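Local coordinates for protein activated BY transcription factor SSRB (Salmonella enterica, PDB 2WNW) that is of unknown function but belongs to glycosyl hydrolase family 30, with a TIM-barrel and a beta-sandwich domain, and is named for its activation by SsrB, at residues H122-I127 / L178-R183; M137-S142 / H184-Q189; Q13-E18 / R363-Y368. All blocks are in the same frame, centred on the assembly; numbering follows the deposited sequence.

Contact 1. Residues H122-I127 / L178-R183; sequences HLIPLI and LLEYRR
Tyr181 reaches from helix 167-183 toward the start of helix 124-133, where Ile124 and Ile127, with Leu123 just before them, meet its ring and hydroxyl. The two backbones stay well apart, since even the nearest CA atoms, those of Ile124 and Tyr181, are 8.1 Å from each other, and the long tyrosine side chain bridges the gap. The firmer part lies at the far end of the ring. CD1 of Ile127 sits at the ring edge, close to its plane, 4.0 Å from CE1 of Tyr181, and the two side chains meet at about a right angle. Beyond it, CD1 of Leu123 packs against the hydroxyl, 3.7 Å from OH of Tyr181. That oxygen is nevertheless satisfied, because it is hydrogen-bonded to OD1 of Asp119, which probably helps hold the end of the ring; Met88 of strand 85-90 touches both Tyr181 and Ile127.

Toward Glu180 the packing is looser. CG1 of Ile124 approaches CZ of Tyr181 obliquely at 4.5 Å, while its extended chain (chi2 -174°) carries CD1 past the ring to within 4.1 Å of OE2 of Glu180. The glutamate has CG anti to its backbone N (chi1 160°) and bends at chi2, so that the carboxylate stands out from the helix toward Ile124, and Arg183 folds back to meet it. OE1 of Glu180 makes a 2.8 Å salt bridge with NH1 of Arg183, an exposed residue. OE2 lies near the like-charged Glu120, a proximity that the arginine may help to offset. With only 173 Å² buried between the segments, the contact is a slender one, made by two neighbouring helices on the outside of the parallel barrel strands, as in the helical layer of a TIM barrel.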
loop_
_atom_site.group_PDB
_atom_site.type_symbol
_atom_site.label_atom_id
_atom_site.label_comp_id
_atom_site.label_asym_id
_atom_site.label_seq_id
_atom_site.Cartn_x
_atom_site.Cartn_y
_atom_site.Cartn_z
ATOM N N HIS A 122 2.007 41.029 12.188
ATOM C CA HIS A 122 1.062 40.042 11.670
ATOM C C HIS A 122 1.307 38.567 11.976
ATOM O O HIS A 122 0.354 37.793 12.086
ATOM C CB HIS A 122 0.947 40.220 10.157
ATOM C CG HIS A 122 0.448 41.570 9.746
ATOM N ND1 HIS A 122 0.556 42.041 8.456
ATOM C CD2 HIS A 122 -0.174 42.544 10.452
ATOM C CE1 HIS A 122 0.022 43.249 8.384
ATOM N NE2 HIS A 122 -0.429 43.576 9.582
ATOM N N LEU A 123 2.568 38.172 12.109
ATOM C CA LEU A 123 2.886 36.771 12.363
ATOM C C LEU A 123 3.322 36.429 13.777
ATOM O O LEU A 123 2.796 35.501 14.384
ATOM C CB LEU A 123 3.973 36.298 11.393
ATOM C CG LEU A 123 3.540 36.017 9.955
ATOM C CD1 LEU A 123 4.755 35.929 9.055
ATOM C CD2 LEU A 123 2.747 34.720 9.917
ATOM N N ILE A 124 4.288 37.177 14.296
ATOM C CA ILE A 124 4.825 36.908 15.620
ATOM C C ILE A 124 3.813 36.828 16.765
ATOM O O ILE A 124 3.966 35.998 17.664
ATOM C CB ILE A 124 5.962 37.909 15.943
ATOM C CG1 ILE A 124 7.095 37.701 14.926
ATOM C CG2 ILE A 124 6.481 37.698 17.361
ATOM C CD1 ILE A 124 8.343 38.515 15.188
ATOM N N PRO A 125 2.770 37.677 16.759
ATOM C CA PRO A 125 1.796 37.591 17.858
ATOM C C PRO A 125 1.120 36.215 17.915
ATOM O O PRO A 125 1.012 35.606 18.979
ATOM C CB PRO A 125 0.812 38.711 17.526
ATOM C CG PRO A 125 1.698 39.739 16.893
ATOM C CD PRO A 125 2.542 38.889 15.955
ATOM N N LEU A 126 0.672 35.728 16.761
ATOM C CA LEU A 126 0.015 34.421 16.681
ATOM C C LEU A 126 0.985 33.317 17.112
ATOM O O LEU A 126 0.669 32.496 17.979
ATOM C CB LEU A 126 -0.439 34.146 15.244
ATOM C CG LEU A 126 -1.660 33.252 14.992
ATOM C CD1 LEU A 126 -1.606 32.768 13.550
ATOM C CD2 LEU A 126 -1.700 32.075 15.950
ATOM N N ILE A 127 2.167 33.300 16.500
ATOM C CA ILE A 127 3.178 32.292 16.813
ATOM C C ILE A 127 3.553 32.302 18.292
ATOM O O ILE A 127 3.651 31.247 18.921
ATOM C CB ILE A 127 4.459 32.505 15.975
ATOM C CG1 ILE A 127 4.129 32.394 14.486
ATOM C CG2 ILE A 127 5.503 31.464 16.349
ATOM C CD1 ILE A 127 5.267 32.807 13.577
ATOM N N LEU A 178 16.139 34.138 10.655
ATOM C CA LEU A 178 16.283 33.249 11.804
ATOM C C LEU A 178 16.718 34.002 13.064
ATOM O O LEU A 178 16.208 33.742 14.152
ATOM C CB LEU A 178 17.284 32.130 11.493
ATOM C CG LEU A 178 16.870 31.104 10.429
ATOM C CD1 LEU A 178 18.025 30.153 10.149
ATOM C CD2 LEU A 178 15.645 30.332 10.907
ATOM N N LEU A 179 17.663 34.930 12.918
ATOM C CA LEU A 179 18.133 35.713 14.062
ATOM C C LEU A 179 17.015 36.612 14.578
ATOM O O LEU A 179 16.824 36.758 15.787
ATOM C CB LEU A 179 19.340 36.563 13.662
ATOM C CG LEU A 179 20.578 35.767 13.249
ATOM C CD1 LEU A 179 21.660 36.712 12.768
ATOM C CD2 LEU A 179 21.065 34.939 14.431
ATOM N N GLU A 180 16.281 37.216 13.648
ATOM C CA GLU A 180 15.160 38.094 13.983
ATOM C C GLU A 180 14.130 37.342 14.826
ATOM O O GLU A 180 13.709 37.815 15.883
ATOM C CB GLU A 180 14.519 38.611 12.692
ATOM C CG GLU A 180 13.087 39.128 12.814
ATOM C CD GLU A 180 12.941 40.292 13.776
ATOM O OE1 GLU A 180 13.936 41.006 14.025
ATOM O OE2 GLU A 180 11.813 40.502 14.274
ATOM N N TYR A 181 13.727 36.164 14.361
ATOM C CA TYR A 181 12.754 35.374 15.098
ATOM C C TYR A 181 13.291 34.887 16.444
ATOM O O TYR A 181 12.554 34.845 17.428
ATOM C CB TYR A 181 12.271 34.193 14.245
ATOM C CG TYR A 181 11.139 34.566 13.302
ATOM C CD1 TYR A 181 9.945 33.847 13.295
ATOM C CD2 TYR A 181 11.245 35.669 12.454
ATOM C CE1 TYR A 181 8.880 34.221 12.468
ATOM C CE2 TYR A 181 10.191 36.051 11.627
ATOM C CZ TYR A 181 9.012 35.324 11.638
ATOM O OH TYR A 181 7.965 35.706 10.829
ATOM N N ARG A 182 14.573 34.537 16.503
ATOM C CA ARG A 182 15.147 34.072 17.761
ATOM C C ARG A 182 15.111 35.192 18.803
ATOM O O ARG A 182 14.931 34.937 19.997
ATOM C CB ARG A 182 16.586 33.581 17.554
ATOM C CG ARG A 182 17.157 32.875 18.777
ATOM C CD ARG A 182 18.354 31.996 18.432
ATOM N NE ARG A 182 19.513 32.761 17.982
ATOM C CZ ARG A 182 20.672 32.211 17.632
ATOM N NH1 ARG A 182 20.823 30.894 17.680
ATOM N NH2 ARG A 182 21.682 32.975 17.239
ATOM N N ARG A 183 15.278 36.430 18.351
ATOM C CA ARG A 183 15.241 37.584 19.248
ATOM C C ARG A 183 13.865 37.736 19.884
ATOM O O ARG A 183 13.737 38.276 20.982
ATOM C CB ARG A 183 15.572 38.866 18.487
ATOM C CG ARG A 183 17.052 39.175 18.350
ATOM C CD ARG A 183 17.225 40.388 17.459
ATOM N NE ARG A 183 16.281 41.441 17.828
ATOM C CZ ARG A 183 15.688 42.249 16.956
ATOM N NH1 ARG A 183 15.942 42.125 15.658
ATOM N NH2 ARG A 183 14.830 43.171 17.376
#

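Contact 2. Residues M137-S142 / H184-Q189; sequences MKLMAS and HGINVQ
Leu139 and Ile186 meet at about a right angle, CD1 of the leucine lying 3.5 Å from CG2 of the isoleucine, closer than ordinary van der Waals contact. The leucine has CG anti to its carbonyl carbon (chi1 -50°), and the same CD1 also lies 3.6 Å from the backbone O of Asn187. Val188 comes in beside the strand: its CG1, anti to the backbone N, rests 3.4 Å from O of Leu139 and reaches on to the methyl of Ala141. Beside these side chains the backbones join directly, N of Gln189 donating to O of Leu139 at 2.9 Å. The bond is fairly straight at 158° and lies in the carbonyl plane.

This is the closing limb of a beta-alpha-beta crossover of the TIM barrel. A Schellman motif with Gly185 at C-prime ends helix 167-183, and the loop then feeds strand 190-192, which runs parallel to strand 138-143; Leu139 and Ala141 both continue the backbone pairing to Ala190. At the start of strand 138-143, a water bridges the segments, accepting from N of Leu139 and donating to O of Met137 and, at 2.7 Å, to O of Asn187.

Gln189 lays its extended chain across Lys138 at about a right angle, with NE2 3.5 Å from CG of Lys138. The amide thus meets the aliphatic part of the lysine, whose NZ lies farther out in salt bridges with Glu234 and Asp46.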
loop_
_atom_site.group_PDB
_atom_site.type_symbol
_atom_site.label_atom_id
_atom_site.label_comp_id
_atom_site.label_asym_id
_atom_site.label_seq_id
_atom_site.Cartn_x
_atom_site.Cartn_y
_atom_site.Cartn_z
ATOM N N MET A 137 7.090 23.350 20.445
ATOM C CA MET A 137 6.694 23.136 19.056
ATOM C C MET A 137 7.925 23.160 18.159
ATOM O O MET A 137 8.842 23.952 18.376
ATOM C CB MET A 137 5.754 24.244 18.577
ATOM C CG MET A 137 4.379 24.258 19.189
ATOM S SD MET A 137 3.405 25.543 18.376
ATOM C CE MET A 137 3.220 24.811 16.737
ATOM N N LYS A 138 7.939 22.297 17.150
ATOM C CA LYS A 138 9.044 22.252 16.199
ATOM C C LYS A 138 8.571 23.085 15.006
ATOM O O LYS A 138 7.619 22.709 14.316
ATOM C CB LYS A 138 9.315 20.809 15.768
ATOM C CG LYS A 138 10.425 20.662 14.741
ATOM C CD LYS A 138 10.538 19.227 14.244
ATOM C CE LYS A 138 11.614 19.102 13.174
ATOM N NZ LYS A 138 11.695 17.732 12.594
ATOM N N LEU A 139 9.234 24.214 14.767
ATOM C CA LEU A 139 8.842 25.111 13.688
ATOM C C LEU A 139 9.693 25.006 12.425
ATOM O O LEU A 139 10.921 24.905 12.485
ATOM C CB LEU A 139 8.856 26.558 14.199
ATOM C CG LEU A 139 8.097 26.805 15.511
ATOM C CD1 LEU A 139 8.274 28.254 15.952
ATOM C CD2 LEU A 139 6.625 26.483 15.326
ATOM N N MET A 140 9.017 25.044 11.282
ATOM C CA MET A 140 9.666 24.964 9.980
ATOM C C MET A 140 9.374 26.233 9.182
ATOM O O MET A 140 8.246 26.722 9.178
ATOM C CB MET A 140 9.141 23.748 9.219
ATOM C CG MET A 140 9.723 23.566 7.825
ATOM S SD MET A 140 9.029 22.095 7.045
ATOM C CE MET A 140 9.830 22.110 5.447
ATOM N N ALA A 141 10.390 26.766 8.512
ATOM C CA ALA A 141 10.216 27.974 7.711
ATOM C C ALA A 141 10.577 27.666 6.265
ATOM O O ALA A 141 11.561 26.971 6.000
ATOM C CB ALA A 141 11.094 29.104 8.252
ATOM N N SER A 142 9.768 28.175 5.336
ATOM C CA SER A 142 9.973 27.962 3.905
ATOM C C SER A 142 9.696 29.246 3.133
ATOM O O SER A 142 8.766 29.980 3.457
ATOM C CB SER A 142 9.015 26.888 3.369
ATOM O OG SER A 142 9.135 25.663 4.066
ATOM N N HIS A 184 12.835 37.263 19.186
ATOM C CA HIS A 184 11.466 37.345 19.681
ATOM C C HIS A 184 11.033 36.041 20.347
ATOM O O HIS A 184 9.841 35.777 20.509
ATOM C CB HIS A 184 10.518 37.701 18.532
ATOM C CG HIS A 184 10.719 39.087 17.998
ATOM N ND1 HIS A 184 9.952 40.159 18.402
ATOM C CD2 HIS A 184 11.626 39.584 17.126
ATOM C CE1 HIS A 184 10.378 41.256 17.800
ATOM N NE2 HIS A 184 11.394 40.934 17.021
ATOM N N GLY A 185 12.015 35.230 20.727
ATOM C CA GLY A 185 11.738 33.966 21.388
ATOM C C GLY A 185 11.195 32.862 20.498
ATOM O O GLY A 185 10.575 31.921 20.990
ATOM N N ILE A 186 11.424 32.959 19.193
ATOM C CA ILE A 186 10.932 31.942 18.268
ATOM C C ILE A 186 12.093 31.196 17.617
ATOM O O ILE A 186 12.831 31.757 16.800
ATOM C CB ILE A 186 10.057 32.572 17.164
ATOM C CG1 ILE A 186 8.939 33.401 17.804
ATOM C CG2 ILE A 186 9.458 31.479 16.284
ATOM C CD1 ILE A 186 8.145 34.235 16.811
ATOM N N ASN A 187 12.255 29.931 17.991
ATOM C CA ASN A 187 13.328 29.111 17.444
ATOM C C ASN A 187 12.814 28.232 16.316
ATOM O O ASN A 187 11.766 27.597 16.433
ATOM C CB ASN A 187 13.942 28.242 18.541
ATOM C CG ASN A 187 14.524 29.066 19.675
ATOM O OD1 ASN A 187 15.369 29.932 19.455
ATOM N ND2 ASN A 187 14.074 28.798 20.894
ATOM N N VAL A 188 13.559 28.209 15.219
ATOM C CA VAL A 188 13.200 27.411 14.057
ATOM C C VAL A 188 14.095 26.178 14.037
ATOM O O VAL A 188 15.297 26.275 14.293
ATOM C CB VAL A 188 13.390 28.234 12.762
ATOM C CG1 VAL A 188 13.074 27.386 11.532
ATOM C CG2 VAL A 188 12.492 29.459 12.808
ATOM N N GLN A 189 13.513 25.020 13.748
ATOM C CA GLN A 189 14.286 23.789 13.719
ATOM C C GLN A 189 14.369 23.160 12.338
ATOM O O GLN A 189 15.114 22.201 12.135
ATOM C CB GLN A 189 13.702 22.771 14.701
ATOM C CG GLN A 189 13.629 23.264 16.136
ATOM C CD GLN A 189 13.160 22.183 17.092
ATOM O OE1 GLN A 189 12.656 22.475 18.175
ATOM N NE2 GLN A 189 13.334 20.926 16.698
HETATM O O HOH W 1 11.133 24.959 16.696
#

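Contact 3. Residues Q13-E18 / R363-Y368; sequences QQFLVE and RNHSWY
The chain turns a corner at Leu16, where positive phi and psi separate strand 14-15 from strand 17-25, and the CA of Phe15, just before the bend, comes 6.6 Å from that of Tyr368 in the first turn of helix 365-374. Phe15 points at the helix and packs flat on Tyr368 in an offset stack, with ring centroids 4.3 Å apart and planes inclined by only 15°. The shift along the stack brings CB of Phe15 over the tyrosine face, 3.3 Å from CD2 of Tyr368. On the opposite face CE3 of Trp367 lies toward the rim, so the ring is covered on both faces.

At its far end Phe15 turns an edge to His365. CZ of Phe15 stands over the centre of the imidazole in an edge-to-face arrangement, the planes at 71°. Phe15, His365 and Tyr368 form an aromatic cluster, which Trp310 of helix 305-322 extends by meeting the Phe15 ring. It joins the N-terminal strands, of which 17-25 belongs to the sheet shared with the C-terminal beta-sandwich strands, to a helix following the last barrel strand.

From the corner itself, Leu16 places CD1 at the edge of the tyrosine ring, 3.9 Å from CD2 of Tyr368 and 4.5 Å from CZ3 of Trp367. Gln13 is more peripheral; its bent chain (chi2 -79°) brings OE1 obliquely to the imidazole, 3.4 Å from CE1 of His365.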
loop_
_atom_site.group_PDB
_atom_site.type_symbol
_atom_site.label_atom_id
_atom_site.label_comp_id
_atom_site.label_asym_id
_atom_site.label_seq_id
_atom_site.Cartn_x
_atom_site.Cartn_y
_atom_site.Cartn_z
ATOM N N GLN A 13 -23.072 14.329 12.550
ATOM C CA GLN A 13 -22.430 15.457 13.217
ATOM C C GLN A 13 -21.903 15.107 14.612
ATOM O O GLN A 13 -21.866 15.962 15.498
ATOM C CB GLN A 13 -23.413 16.630 13.320
ATOM C CG GLN A 13 -23.892 17.172 11.977
ATOM C CD GLN A 13 -22.871 18.074 11.312
ATOM O OE1 GLN A 13 -21.716 17.693 11.126
ATOM N NE2 GLN A 13 -23.297 19.281 10.946
ATOM N N GLN A 14 -21.515 13.850 14.808
ATOM C CA GLN A 14 -20.961 13.394 16.084
ATOM C C GLN A 14 -19.456 13.243 15.902
ATOM O O GLN A 14 -19.008 12.403 15.129
ATOM C CB GLN A 14 -21.548 12.040 16.485
ATOM C CG GLN A 14 -22.566 12.110 17.603
ATOM C CD GLN A 14 -23.783 12.917 17.226
ATOM O OE1 GLN A 14 -24.536 12.539 16.331
ATOM N NE2 GLN A 14 -23.982 14.041 17.904
ATOM N N PHE A 15 -18.680 14.044 16.622
ATOM C CA PHE A 15 -17.229 13.988 16.489
ATOM C C PHE A 15 -16.464 13.740 17.781
ATOM O O PHE A 15 -16.802 14.276 18.836
ATOM C CB PHE A 15 -16.716 15.290 15.869
ATOM C CG PHE A 15 -17.170 15.512 14.458
ATOM C CD1 PHE A 15 -16.572 14.826 13.405
ATOM C CD2 PHE A 15 -18.191 16.412 14.179
ATOM C CE1 PHE A 15 -16.984 15.032 12.094
ATOM C CE2 PHE A 15 -18.614 16.626 12.867
ATOM C CZ PHE A 15 -18.009 15.935 11.824
ATOM N N LEU A 16 -15.418 12.928 17.670
ATOM C CA LEU A 16 -14.538 12.606 18.783
ATOM C C LEU A 16 -15.268 12.230 20.071
ATOM O O LEU A 16 -15.010 12.800 21.133
ATOM C CB LEU A 16 -13.598 13.788 19.039
ATOM C CG LEU A 16 -12.747 14.237 17.843
ATOM C CD1 LEU A 16 -12.028 15.532 18.180
ATOM C CD2 LEU A 16 -11.749 13.146 17.474
ATOM N N VAL A 17 -16.176 11.267 19.972
ATOM C CA VAL A 17 -16.924 10.808 21.138
ATOM C C VAL A 17 -16.121 9.691 21.797
ATOM O O VAL A 17 -15.857 8.662 21.177
ATOM C CB VAL A 17 -18.307 10.276 20.728
ATOM C CG1 VAL A 17 -19.074 9.805 21.956
ATOM C CG2 VAL A 17 -19.080 11.368 19.993
ATOM N N GLU A 18 -15.728 9.893 23.052
ATOM C CA GLU A 18 -14.937 8.891 23.755
ATOM C C GLU A 18 -15.713 8.034 24.745
ATOM O O GLU A 18 -16.674 8.484 25.366
ATOM C CB GLU A 18 -13.773 9.553 24.501
ATOM C CG GLU A 18 -12.821 8.539 25.127
ATOM C CD GLU A 18 -11.697 9.176 25.923
ATOM O OE1 GLU A 18 -11.072 10.137 25.425
ATOM O OE2 GLU A 18 -11.431 8.700 27.047
ATOM N N ARG A 363 -15.429 25.377 13.393
ATOM C CA ARG A 363 -14.561 24.226 13.163
ATOM C C ARG A 363 -15.138 23.332 12.071
ATOM O O ARG A 363 -16.232 22.781 12.220
ATOM C CB ARG A 363 -14.397 23.412 14.450
ATOM C CG ARG A 363 -13.411 24.006 15.440
ATOM C CD ARG A 363 -13.392 23.215 16.729
ATOM N NE ARG A 363 -14.642 23.369 17.465
ATOM C CZ ARG A 363 -14.946 22.691 18.566
ATOM N NH1 ARG A 363 -14.089 21.808 19.061
ATOM N NH2 ARG A 363 -16.109 22.895 19.173
ATOM N N ASN A 364 -14.400 23.192 10.974
ATOM C CA ASN A 364 -14.843 22.361 9.861
ATOM C C ASN A 364 -14.547 20.887 10.120
ATOM O O ASN A 364 -13.820 20.551 11.054
ATOM C CB ASN A 364 -14.166 22.825 8.569
ATOM C CG ASN A 364 -14.648 24.195 8.128
ATOM O OD1 ASN A 364 -15.849 24.412 7.969
ATOM N ND2 ASN A 364 -13.716 25.126 7.935
ATOM N N HIS A 365 -15.113 20.008 9.296
ATOM C CA HIS A 365 -14.900 18.571 9.460
ATOM C C HIS A 365 -13.414 18.216 9.523
ATOM O O HIS A 365 -13.008 17.346 10.295
ATOM C CB HIS A 365 -15.557 17.793 8.308
ATOM C CG HIS A 365 -17.036 17.593 8.467
ATOM N ND1 HIS A 365 -17.860 18.536 9.044
ATOM C CD2 HIS A 365 -17.842 16.574 8.086
ATOM C CE1 HIS A 365 -19.109 18.107 9.009
ATOM N NE2 HIS A 365 -19.126 16.919 8.433
ATOM N N SER A 366 -12.609 18.884 8.705
ATOM C CA SER A 366 -11.174 18.617 8.665
ATOM C C SER A 366 -10.503 18.761 10.031
ATOM O O SER A 366 -9.576 18.022 10.346
ATOM C CB SER A 366 -10.496 19.542 7.652
ATOM O OG SER A 366 -10.708 20.900 7.992
ATOM N N TRP A 367 -10.972 19.701 10.847
ATOM C CA TRP A 367 -10.385 19.892 12.171
ATOM C C TRP A 367 -10.531 18.607 12.989
ATOM O O TRP A 367 -9.586 18.175 13.645
ATOM C CB TRP A 367 -11.069 21.051 12.909
ATOM C CG TRP A 367 -10.379 21.438 14.195
ATOM C CD1 TRP A 367 -9.288 22.250 14.328
ATOM C CD2 TRP A 367 -10.720 21.005 15.520
ATOM N NE1 TRP A 367 -8.927 22.352 15.656
ATOM C CE2 TRP A 367 -9.789 21.596 16.409
ATOM C CE3 TRP A 367 -11.720 20.173 16.045
ATOM C CZ2 TRP A 367 -9.829 21.380 17.794
ATOM C CZ3 TRP A 367 -11.761 19.959 17.422
ATOM C CH2 TRP A 367 -10.819 20.562 18.279
ATOM N N TYR A 368 -11.711 17.994 12.940
ATOM C CA TYR A 368 -11.946 16.756 13.683
ATOM C C TYR A 368 -11.193 15.589 13.054
ATOM O O TYR A 368 -10.731 14.695 13.758
ATOM C CB TYR A 368 -13.442 16.431 13.752
ATOM C CG TYR A 368 -14.257 17.513 14.417
ATOM C CD1 TYR A 368 -14.905 18.488 13.661
ATOM C CD2 TYR A 368 -14.340 17.590 15.808
ATOM C CE1 TYR A 368 -15.616 19.516 14.272
ATOM C CE2 TYR A 368 -15.048 18.616 16.430
ATOM C CZ TYR A 368 -15.680 19.575 15.657
ATOM O OH TYR A 368 -16.362 20.603 16.265
#

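Contacts 1 and 2 adjoin, their centres 8 Å apart, and their segments alternate along the chain: 122-127, 137-142, 178-183, 184-189. Helix 124-133, strand 138-143 and helix 167-183 follow one another, so the two contacts belong to consecutive beta-alpha units of the TIM barrel. They also touch, Tyr181 O lying 2.8 Å from Ile186 N in a probable hydrogen bond. Contact 3 stands apart, its centre about 31 Å from that of contact 1 and about 29 Å from that of contact 2. Its segments bracket both in sequence, so it brings the N-terminal strands back against a late helix and ties the sandwich-side sheet to the barrel region.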